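Local structure of MS5a (Brassica napus, 6L77) at residues 11-23 with 138-152. The protein is a meiosis-related plant protein of cystatin-like fold whose molecular function is unresolved, and which appears to enhance papain rather than inhibit it as cystatins do. Numbering follows the deposited sequence.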
ATOM      1  N   PRO A  11     -10.342  13.999   4.064  1.00 37.02           N
ATOM      2  CA  PRO A  11      -9.460  13.951   2.887  1.00 33.76           C
ATOM      3  C   PRO A  11      -9.074  12.523   2.529  1.00 25.78           C
ATOM      4  O   PRO A  11      -8.862  11.679   3.400  1.00 24.91           O
ATOM      5  CB  PRO A  11      -8.233  14.759   3.323  1.00 34.38           C
ATOM      6  CG  PRO A  11      -8.727  15.627   4.448  1.00 35.49           C
ATOM      7  CD  PRO A  11      -9.792  14.839   5.141  1.00 32.57           C
ATOM      8  N   LEU A  12      -8.959  12.269   1.225  1.00 24.21           N
ATOM      9  CA  LEU A  12      -8.671  10.914   0.765  1.00 26.17           C
ATOM     10  C   LEU A  12      -7.353  10.396   1.332  1.00 21.44           C
ATOM     11  O   LEU A  12      -7.254   9.220   1.683  1.00 22.32           O
ATOM     12  CB  LEU A  12      -8.661  10.867  -0.762  1.00 25.55           C
ATOM     13  CG  LEU A  12      -8.375   9.507  -1.418  1.00 26.81           C
ATOM     14  CD1 LEU A  12      -9.275   8.423  -0.848  1.00 32.68           C
ATOM     15  CD2 LEU A  12      -8.548   9.596  -2.930  1.00 32.72           C
ATOM     16  N   VAL A  13      -6.338  11.260   1.463  1.00 24.34           N
ATOM     17  CA  VAL A  13      -5.043  10.779   1.946  1.00 20.88           C
ATOM     18  C   VAL A  13      -5.175  10.217   3.356  1.00 20.48           C
ATOM     19  O   VAL A  13      -4.526   9.222   3.706  1.00 20.47           O
ATOM     20  CB  VAL A  13      -3.971  11.894   1.865  1.00 22.96           C
ATOM     21  CG1 VAL A  13      -4.272  13.057   2.807  1.00 28.91           C
ATOM     22  CG2 VAL A  13      -2.589  11.328   2.172  1.00 29.95           C
ATOM     23  N   VAL A  14      -6.035  10.825   4.182  1.00 19.83           N
ATOM     24  CA  VAL A  14      -6.209  10.333   5.545  1.00 20.05           C
ATOM     25  C   VAL A  14      -6.895   8.976   5.534  1.00 18.05           C
ATOM     26  O   VAL A  14      -6.524   8.070   6.288  1.00 18.87           O
ATOM     27  CB  VAL A  14      -6.987  11.365   6.383  1.00 20.92           C
ATOM     28  CG1 VAL A  14      -7.280  10.820   7.759  1.00 18.07           C
ATOM     29  CG2 VAL A  14      -6.184  12.661   6.497  1.00 23.58           C
ATOM     30  N   LYS A  15      -7.929   8.819   4.701  1.00 17.30           N
ATOM     31  CA  LYS A  15      -8.575   7.518   4.594  1.00 19.44           C
ATOM     32  C   LYS A  15      -7.588   6.459   4.119  1.00 17.53           C
ATOM     33  O   LYS A  15      -7.559   5.346   4.654  1.00 18.75           O
ATOM     34  CB  LYS A  15      -9.769   7.605   3.645  1.00 25.19           C
ATOM     35  CG  LYS A  15     -10.492   6.283   3.490  1.00 45.77           C
ATOM     36  CD  LYS A  15     -11.667   6.388   2.539  1.00 57.39           C
ATOM     37  CE  LYS A  15     -12.183   5.012   2.157  1.00 57.85           C
ATOM     38  NZ  LYS A  15     -13.301   5.124   1.179  1.00 65.78           N
ATOM     39  N   LEU A  16      -6.744   6.802   3.143  1.00 18.78           N
ATOM     40  CA  LEU A  16      -5.774   5.828   2.645  1.00 21.12           C
ATOM     41  C   LEU A  16      -4.752   5.469   3.721  1.00 19.00           C
ATOM     42  O   LEU A  16      -4.434   4.290   3.911  1.00 16.28           O
ATOM     43  CB  LEU A  16      -5.086   6.371   1.388  1.00 20.74           C
ATOM     44  CG  LEU A  16      -5.962   6.496   0.135  1.00 23.05           C
ATOM     45  CD1 LEU A  16      -5.234   7.250  -0.978  1.00 25.80           C
ATOM     46  CD2 LEU A  16      -6.416   5.138  -0.361  1.00 27.35           C
ATOM     47  N   TYR A  17      -4.253   6.460   4.471  1.00 19.30           N
ATOM     48  CA  TYR A  17      -3.294   6.141   5.529  1.00 18.84           C
ATOM     49  C   TYR A  17      -3.949   5.359   6.662  1.00 17.66           C
ATOM     50  O   TYR A  17      -3.312   4.485   7.263  1.00 17.68           O
ATOM     51  CB  TYR A  17      -2.636   7.413   6.067  1.00 16.41           C
ATOM     52  CG  TYR A  17      -1.616   7.976   5.112  1.00 17.04           C
ATOM     53  CD1 TYR A  17      -1.069   7.175   4.118  1.00 19.88           C
ATOM     54  CD2 TYR A  17      -1.200   9.302   5.187  1.00 20.78           C
ATOM     55  CE1 TYR A  17      -0.131   7.673   3.217  1.00 21.98           C
ATOM     56  CE2 TYR A  17      -0.250   9.813   4.285  1.00 20.95           C
ATOM     57  CZ  TYR A  17       0.272   8.987   3.307  1.00 24.73           C
ATOM     58  OH  TYR A  17       1.204   9.460   2.410  1.00 25.56           O
ATOM     59  N   ALA A  18      -5.208   5.660   6.980  1.00 18.75           N
ATOM     60  CA  ALA A  18      -5.923   4.819   7.943  1.00 17.53           C
ATOM     61  C   ALA A  18      -5.998   3.370   7.460  1.00 16.06           C
ATOM     62  O   ALA A  18      -5.843   2.426   8.245  1.00 16.65           O
ATOM     63  CB  ALA A  18      -7.328   5.362   8.173  1.00 19.23           C
ATOM     64  N   THR A  19      -6.258   3.177   6.175  1.00 15.21           N
ATOM     65  CA  THR A  19      -6.360   1.822   5.651  1.00 15.61           C
ATOM     66  C   THR A  19      -4.996   1.137   5.623  1.00 16.98           C
ATOM     67  O   THR A  19      -4.903  -0.075   5.850  1.00 15.18           O
ATOM     68  CB  THR A  19      -6.989   1.881   4.260  1.00 19.21           C
ATOM     69  OG1 THR A  19      -8.216   2.605   4.348  1.00 19.86           O
ATOM     70  CG2 THR A  19      -7.248   0.483   3.699  1.00 19.86           C
ATOM     71  N   VAL A  20      -3.932   1.897   5.371  1.00 17.09           N
ATOM     72  CA  VAL A  20      -2.582   1.345   5.490  1.00 16.35           C
ATOM     73  C   VAL A  20      -2.328   0.867   6.914  1.00 18.12           C
ATOM     74  O   VAL A  20      -1.749  -0.206   7.131  1.00 17.23           O
ATOM     75  CB  VAL A  20      -1.539   2.390   5.059  1.00 19.01           C
ATOM     76  CG1 VAL A  20      -0.120   1.927   5.445  1.00 23.86           C
ATOM     77  CG2 VAL A  20      -1.632   2.629   3.567  1.00 18.22           C
ATOM     78  N   GLY A  21      -2.727   1.669   7.907  1.00 14.55           N
ATOM     79  CA  GLY A  21      -2.548   1.246   9.285  1.00 15.87           C
ATOM     80  C   GLY A  21      -3.297  -0.037   9.592  1.00 14.46           C
ATOM     81  O   GLY A  21      -2.776  -0.919  10.272  1.00 15.86           O
ATOM     82  N   LEU A  22      -4.547  -0.142   9.123  1.00 15.61           N
ATOM     83  CA  LEU A  22      -5.291  -1.380   9.338  1.00 13.12           C
ATOM     84  C   LEU A  22      -4.634  -2.550   8.619  1.00 19.09           C
ATOM     85  O   LEU A  22      -4.638  -3.677   9.131  1.00 18.41           O
ATOM     86  CB  LEU A  22      -6.735  -1.204   8.873  1.00 13.17           C
ATOM     87  CG  LEU A  22      -7.554  -0.264   9.766  1.00 18.05           C
ATOM     88  CD1 LEU A  22      -8.893  -0.072   9.146  1.00 23.00           C
ATOM     89  CD2 LEU A  22      -7.711  -0.867  11.156  1.00 19.29           C
ATOM     90  N   HIS A  23      -4.063  -2.292   7.434  1.00 17.04           N
ATOM     91  CA  HIS A  23      -3.312  -3.307   6.690  1.00 15.30           C
ATOM     92  C   HIS A  23      -2.132  -3.836   7.504  1.00 15.22           C
ATOM     93  O   HIS A  23      -1.917  -5.051   7.601  1.00 17.21           O
ATOM     94  CB  HIS A  23      -2.857  -2.674   5.359  1.00 17.29           C
ATOM     95  CG  HIS A  23      -1.715  -3.360   4.674  1.00 18.64           C
ATOM     96  ND1 HIS A  23      -1.682  -4.717   4.420  1.00 20.85           N
ATOM     97  CD2 HIS A  23      -0.583  -2.849   4.126  1.00 19.18           C
ATOM     98  CE1 HIS A  23      -0.566  -5.015   3.772  1.00 22.06           C
ATOM     99  NE2 HIS A  23       0.117  -3.898   3.578  1.00 21.86           N
ATOM    100  N   TRP A 138      -4.561  -5.858  -0.129  1.00 19.82           N
ATOM    101  CA  TRP A 138      -3.484  -4.877  -0.029  1.00 16.30           C
ATOM    102  C   TRP A 138      -2.872  -4.571  -1.390  1.00 17.76           C
ATOM    103  O   TRP A 138      -2.294  -3.499  -1.573  1.00 17.79           O
ATOM    104  CB  TRP A 138      -2.405  -5.346   0.954  1.00 20.11           C
ATOM    105  CG  TRP A 138      -1.641  -6.594   0.570  1.00 21.90           C
ATOM    106  CD1 TRP A 138      -1.865  -7.871   1.020  1.00 20.20           C
ATOM    107  CD2 TRP A 138      -0.510  -6.675  -0.311  1.00 21.18           C
ATOM    108  NE1 TRP A 138      -0.940  -8.733   0.472  1.00 18.83           N
ATOM    109  CE2 TRP A 138      -0.102  -8.023  -0.351  1.00 24.63           C
ATOM    110  CE3 TRP A 138       0.205  -5.730  -1.061  1.00 17.42           C
ATOM    111  CZ2 TRP A 138       0.986  -8.457  -1.125  1.00 20.96           C
ATOM    112  CZ3 TRP A 138       1.269  -6.159  -1.831  1.00 17.31           C
ATOM    113  CH2 TRP A 138       1.657  -7.513  -1.852  1.00 19.27           C
ATOM    114  N   ILE A 139      -2.983  -5.485  -2.352  1.00 22.87           N
ATOM    115  CA  ILE A 139      -2.512  -5.191  -3.699  1.00 20.32           C
ATOM    116  C   ILE A 139      -3.327  -4.050  -4.293  1.00 23.97           C
ATOM    117  O   ILE A 139      -2.773  -3.067  -4.796  1.00 19.49           O
ATOM    118  CB  ILE A 139      -2.568  -6.464  -4.561  1.00 20.51           C
ATOM    119  CG1 ILE A 139      -1.554  -7.482  -4.021  1.00 20.06           C
ATOM    120  CG2 ILE A 139      -2.317  -6.159  -6.040  1.00 20.31           C
ATOM    121  CD1 ILE A 139      -1.670  -8.858  -4.689  1.00 20.52           C
ATOM    122  N   ARG A 140      -4.659  -4.140  -4.196  1.00 21.13           N
ATOM    123  CA  ARG A 140      -5.504  -3.041  -4.654  1.00 24.50           C
ATOM    124  C   ARG A 140      -5.208  -1.757  -3.888  1.00 22.05           C
ATOM    125  O   ARG A 140      -5.183  -0.670  -4.476  1.00 22.85           O
ATOM    126  CB  ARG A 140      -6.987  -3.397  -4.516  1.00 26.51           C
ATOM    127  CG  ARG A 140      -7.912  -2.179  -4.744  1.00 31.41           C
ATOM    128  CD  ARG A 140      -9.368  -2.575  -4.887  1.00 43.94           C
ATOM    129  NE  ARG A 140      -9.809  -3.473  -3.827  1.00 60.06           N
ATOM    130  CZ  ARG A 140     -10.247  -3.072  -2.638  1.00 71.24           C
ATOM    131  NH1 ARG A 140     -10.297  -1.777  -2.352  1.00 78.82           N
ATOM    132  NH2 ARG A 140     -10.631  -3.967  -1.733  1.00 67.87           N
ATOM    133  N   LEU A 141      -4.988  -1.863  -2.572  1.00 19.16           N
ATOM    134  CA  LEU A 141      -4.617  -0.691  -1.784  1.00 19.47           C
ATOM    135  C   LEU A 141      -3.379   0.004  -2.350  1.00 20.15           C
ATOM    136  O   LEU A 141      -3.359   1.236  -2.496  1.00 20.19           O
ATOM    137  CB  LEU A 141      -4.375  -1.104  -0.329  1.00 18.40           C
ATOM    138  CG  LEU A 141      -3.887   0.022   0.598  1.00 18.69           C
ATOM    139  CD1 LEU A 141      -4.895   1.163   0.638  1.00 22.69           C
ATOM    140  CD2 LEU A 141      -3.664  -0.521   1.989  1.00 18.91           C
ATOM    141  N   TYR A 142      -2.322  -0.762  -2.653  1.00 21.17           N
ATOM    142  CA  TYR A 142      -1.099  -0.114  -3.127  1.00 19.95           C
ATOM    143  C   TYR A 142      -1.328   0.523  -4.490  1.00 21.65           C
ATOM    144  O   TYR A 142      -0.814   1.617  -4.764  1.00 24.37           O
ATOM    145  CB  TYR A 142       0.073  -1.099  -3.189  1.00 18.96           C
ATOM    146  CG  TYR A 142       0.581  -1.657  -1.858  1.00 16.95           C
ATOM    147  CD1 TYR A 142      -0.122  -1.469  -0.664  1.00 16.73           C
ATOM    148  CD2 TYR A 142       1.772  -2.380  -1.810  1.00 18.64           C
ATOM    149  CE1 TYR A 142       0.362  -1.996   0.548  1.00 18.01           C
ATOM    150  CE2 TYR A 142       2.254  -2.911  -0.617  1.00 17.29           C
ATOM    151  CZ  TYR A 142       1.543  -2.721   0.554  1.00 18.52           C
ATOM    152  OH  TYR A 142       2.022  -3.255   1.724  1.00 19.68           O
HETATM  153  N   MSE A 143      -2.123  -0.122  -5.344  1.00 18.94           N
HETATM  154  CA  MSE A 143      -2.528   0.500  -6.614  1.00 20.72           C
HETATM  155  C   MSE A 143      -3.284   1.818  -6.394  1.00 21.58           C
HETATM  156  O   MSE A 143      -3.022   2.827  -7.052  1.00 23.08           O
HETATM  157  CB  MSE A 143      -3.409  -0.454  -7.430  1.00 20.58           C
HETATM  158  CG  MSE A 143      -4.035   0.202  -8.669  1.00 27.94           C
HETATM  159 SE   MSE A 143      -5.347  -0.966  -9.560  1.00 36.57          SE
HETATM  160  CE  MSE A 143      -6.648  -1.139  -8.102  1.00 27.28           C
ATOM    161  N   GLU A 144      -4.235   1.799  -5.457  1.00 24.35           N
ATOM    162  CA  GLU A 144      -5.037   2.995  -5.210  1.00 24.45           C
ATOM    163  C   GLU A 144      -4.179   4.149  -4.707  1.00 22.26           C
ATOM    164  O   GLU A 144      -4.365   5.299  -5.128  1.00 24.37           O
ATOM    165  CB  GLU A 144      -6.158   2.670  -4.223  1.00 23.80           C
ATOM    166  CG  GLU A 144      -7.227   1.806  -4.866  1.00 27.91           C
ATOM    167  CD  GLU A 144      -8.337   1.409  -3.913  1.00 44.76           C
ATOM    168  OE1 GLU A 144      -8.213   1.671  -2.695  1.00 45.77           O
ATOM    169  OE2 GLU A 144      -9.333   0.828  -4.394  1.00 40.26           O
ATOM    170  N   ILE A 145      -3.231   3.870  -3.813  1.00 22.07           N
ATOM    171  CA  ILE A 145      -2.351   4.930  -3.332  1.00 20.72           C
ATOM    172  C   ILE A 145      -1.464   5.443  -4.461  1.00 22.90           C
ATOM    173  O   ILE A 145      -1.212   6.648  -4.569  1.00 23.28           O
ATOM    174  CB  ILE A 145      -1.520   4.432  -2.135  1.00 21.97           C
ATOM    175  CG1 ILE A 145      -2.456   4.039  -0.988  1.00 23.25           C
ATOM    176  CG2 ILE A 145      -0.557   5.517  -1.670  1.00 24.37           C
ATOM    177  CD1 ILE A 145      -1.768   3.352   0.160  1.00 21.17           C
ATOM    178  N   SER A 146      -0.993   4.541  -5.326  1.00 23.93           N
ATOM    179  CA  SER A 146      -0.194   4.956  -6.477  1.00 24.77           C
ATOM    180  C   SER A 146      -0.996   5.853  -7.408  1.00 24.74           C
ATOM    181  O   SER A 146      -0.504   6.891  -7.870  1.00 25.08           O
ATOM    182  CB  SER A 146       0.309   3.723  -7.235  1.00 24.48           C
ATOM    183  OG  SER A 146       1.092   2.891  -6.399  1.00 25.41           O
ATOM    184  N   PHE A 147      -2.234   5.456  -7.714  1.00 23.83           N
ATOM    185  CA  PHE A 147      -3.072   6.261  -8.602  1.00 28.57           C
ATOM    186  C   PHE A 147      -3.338   7.640  -8.003  1.00 25.70           C
ATOM    187  O   PHE A 147      -3.289   8.656  -8.711  1.00 28.11           O
ATOM    188  CB  PHE A 147      -4.387   5.523  -8.877  1.00 27.75           C
ATOM    189  CG  PHE A 147      -5.308   6.256  -9.818  1.00 28.34           C
ATOM    190  CD1 PHE A 147      -4.971   6.418 -11.155  1.00 32.00           C
ATOM    191  CD2 PHE A 147      -6.502   6.788  -9.362  1.00 31.00           C
ATOM    192  CE1 PHE A 147      -5.810   7.102 -12.018  1.00 36.12           C
ATOM    193  CE2 PHE A 147      -7.353   7.477 -10.230  1.00 34.46           C
ATOM    194  CZ  PHE A 147      -7.003   7.631 -11.549  1.00 33.05           C
ATOM    195  N   PHE A 148      -3.612   7.683  -6.696  1.00 27.65           N
ATOM    196  CA  PHE A 148      -3.870   8.935  -5.989  1.00 24.71           C
ATOM    197  C   PHE A 148      -2.693   9.893  -6.105  1.00 28.35           C
ATOM    198  O   PHE A 148      -2.875  11.093  -6.370  1.00 28.90           O
ATOM    199  CB  PHE A 148      -4.176   8.620  -4.522  1.00 23.57           C
ATOM    200  CG  PHE A 148      -4.207   9.825  -3.634  1.00 25.06           C
ATOM    201  CD1 PHE A 148      -5.250  10.740  -3.720  1.00 33.05           C
ATOM    202  CD2 PHE A 148      -3.207  10.032  -2.696  1.00 23.51           C
ATOM    203  CE1 PHE A 148      -5.294  11.844  -2.892  1.00 30.87           C
ATOM    204  CE2 PHE A 148      -3.236  11.143  -1.868  1.00 29.22           C
ATOM    205  CZ  PHE A 148      -4.281  12.053  -1.966  1.00 30.33           C
ATOM    206  N   ASN A 149      -1.475   9.381  -5.924  1.00 25.07           N
ATOM    207  CA  ASN A 149      -0.294  10.232  -5.987  1.00 26.01           C
ATOM    208  C   ASN A 149       0.049  10.691  -7.397  1.00 38.37           C
ATOM    209  O   ASN A 149       0.936  11.544  -7.542  1.00 35.91           O
ATOM    210  CB  ASN A 149       0.915   9.520  -5.376  1.00 25.86           C
ATOM    211  CG  ASN A 149       0.929   9.596  -3.862  1.00 30.86           C
ATOM    212  OD1 ASN A 149       1.264  10.635  -3.291  1.00 35.53           O
ATOM    213  ND2 ASN A 149       0.557   8.498  -3.200  1.00 22.42           N
ATOM    214  N   ARG A 150      -0.608  10.164  -8.436  1.00 28.36           N
ATOM    215  CA  ARG A 150      -0.393  10.737  -9.767  1.00 35.03           C
ATOM    216  C   ARG A 150      -0.904  12.169  -9.839  1.00 41.52           C
ATOM    217  O   ARG A 150      -0.268  13.033 -10.455  1.00 41.23           O
ATOM    218  CB  ARG A 150      -1.071   9.887 -10.839  1.00 36.03           C
ATOM    219  CG  ARG A 150      -0.457   8.507 -11.037  1.00 31.50           C
ATOM    220  CD  ARG A 150      -0.952   7.914 -12.339  1.00 34.16           C
ATOM    221  NE  ARG A 150      -0.785   8.872 -13.420  1.00 37.95           N
ATOM    222  CZ  ARG A 150       0.286   8.927 -14.202  1.00 39.12           C
ATOM    223  NH1 ARG A 150       1.275   8.059 -14.031  1.00 36.30           N
ATOM    224  NH2 ARG A 150       0.366   9.852 -15.151  1.00 42.19           N
ATOM    225  N   ASP A 151      -2.064  12.432  -9.235  1.00 39.11           N
ATOM    226  CA  ASP A 151      -2.606  13.790  -9.184  1.00 40.24           C
ATOM    227  C   ASP A 151      -3.616  13.807  -8.042  1.00 42.18           C
ATOM    228  O   ASP A 151      -4.727  13.289  -8.188  1.00 50.60           O
ATOM    229  CB  ASP A 151      -3.241  14.192 -10.503  1.00 45.25           C
ATOM    230  CG  ASP A 151      -3.593  15.668 -10.552  1.00 60.36           C
ATOM    231  OD1 ASP A 151      -4.226  16.173  -9.599  1.00 60.88           O
ATOM    232  OD2 ASP A 151      -3.229  16.328 -11.549  1.00 69.65           O
ATOM    233  N   ARG A 152      -3.209  14.376  -6.910  1.00 38.17           N
ATOM    234  CA  ARG A 152      -4.044  14.334  -5.721  1.00 35.71           C
ATOM    235  C   ARG A 152      -5.214  15.298  -5.787  1.00 37.91           C
ATOM    236  O   ARG A 152      -6.094  15.238  -4.923  1.00 43.73           O
ATOM    237  CB  ARG A 152      -3.184  14.612  -4.489  1.00 37.88           C
ATOM    238  CG  ARG A 152      -2.212  13.483  -4.241  1.00 38.25           C
ATOM    239  CD  ARG A 152      -0.985  13.928  -3.539  1.00 46.52           C
ATOM    240  NE  ARG A 152      -1.148  13.989  -2.100  1.00 52.40           N
ATOM    241  CZ  ARG A 152      -0.479  13.243  -1.228  1.00 40.65           C
ATOM    242  NH1 ARG A 152       0.420  12.364  -1.628  1.00 36.37           N
ATOM    243  NH2 ARG A 152      -0.704  13.405   0.061  1.00 37.00           N
TER
HETATM  244  O   HOH W   1       1.391   8.680  -0.426  1.00 29.33           O
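Leu16 and Leu141 meet midway between two antiparallel helices, 12-29 and 138-150, which lie side by side on one antiparallel sheet in this cystatin-like fold; the axes of segments 12-23 and 138-150 come within 10.9 Å, their N-to-C directions at 154°. Leu141 enters as a knob among Leu16, Thr19, Val20 and His23: with CG anti to the backbone N (chi1 176°), its CD1 passes alongside Thr19 CG2. Val20 CG2 presses on Ile145 CD1 at 3.5 Å, tighter than an ordinary carbon contact, the two side chains crossing nearly at right angles. Toward the start of helix 12-29, Leu16 CD1 makes an off-centre CH-pi contact with the Phe148 ring, while Leu12 CD2 touches its CD1 and Val13 CB its CZ. One face of the Arg152 guanidinium lies over Phe148 CE2, and Arg152 NH2, hydrogen-bonded to Gln75 OE1, also meets Val13 CG2. Where Tyr17 and Asn149 stand apart, a water bridges Tyr17 OH and Asn149 ND2. At the other end, Trp138 CB sits over one face of the His23 imidazole, 3.4 Å from CE1. Tyr142 OH, which also binds Arg210 NE, approaches the edge of that imidazole, near its plane, and hydrogen-bonds His23 NE2 at 2.7 Å.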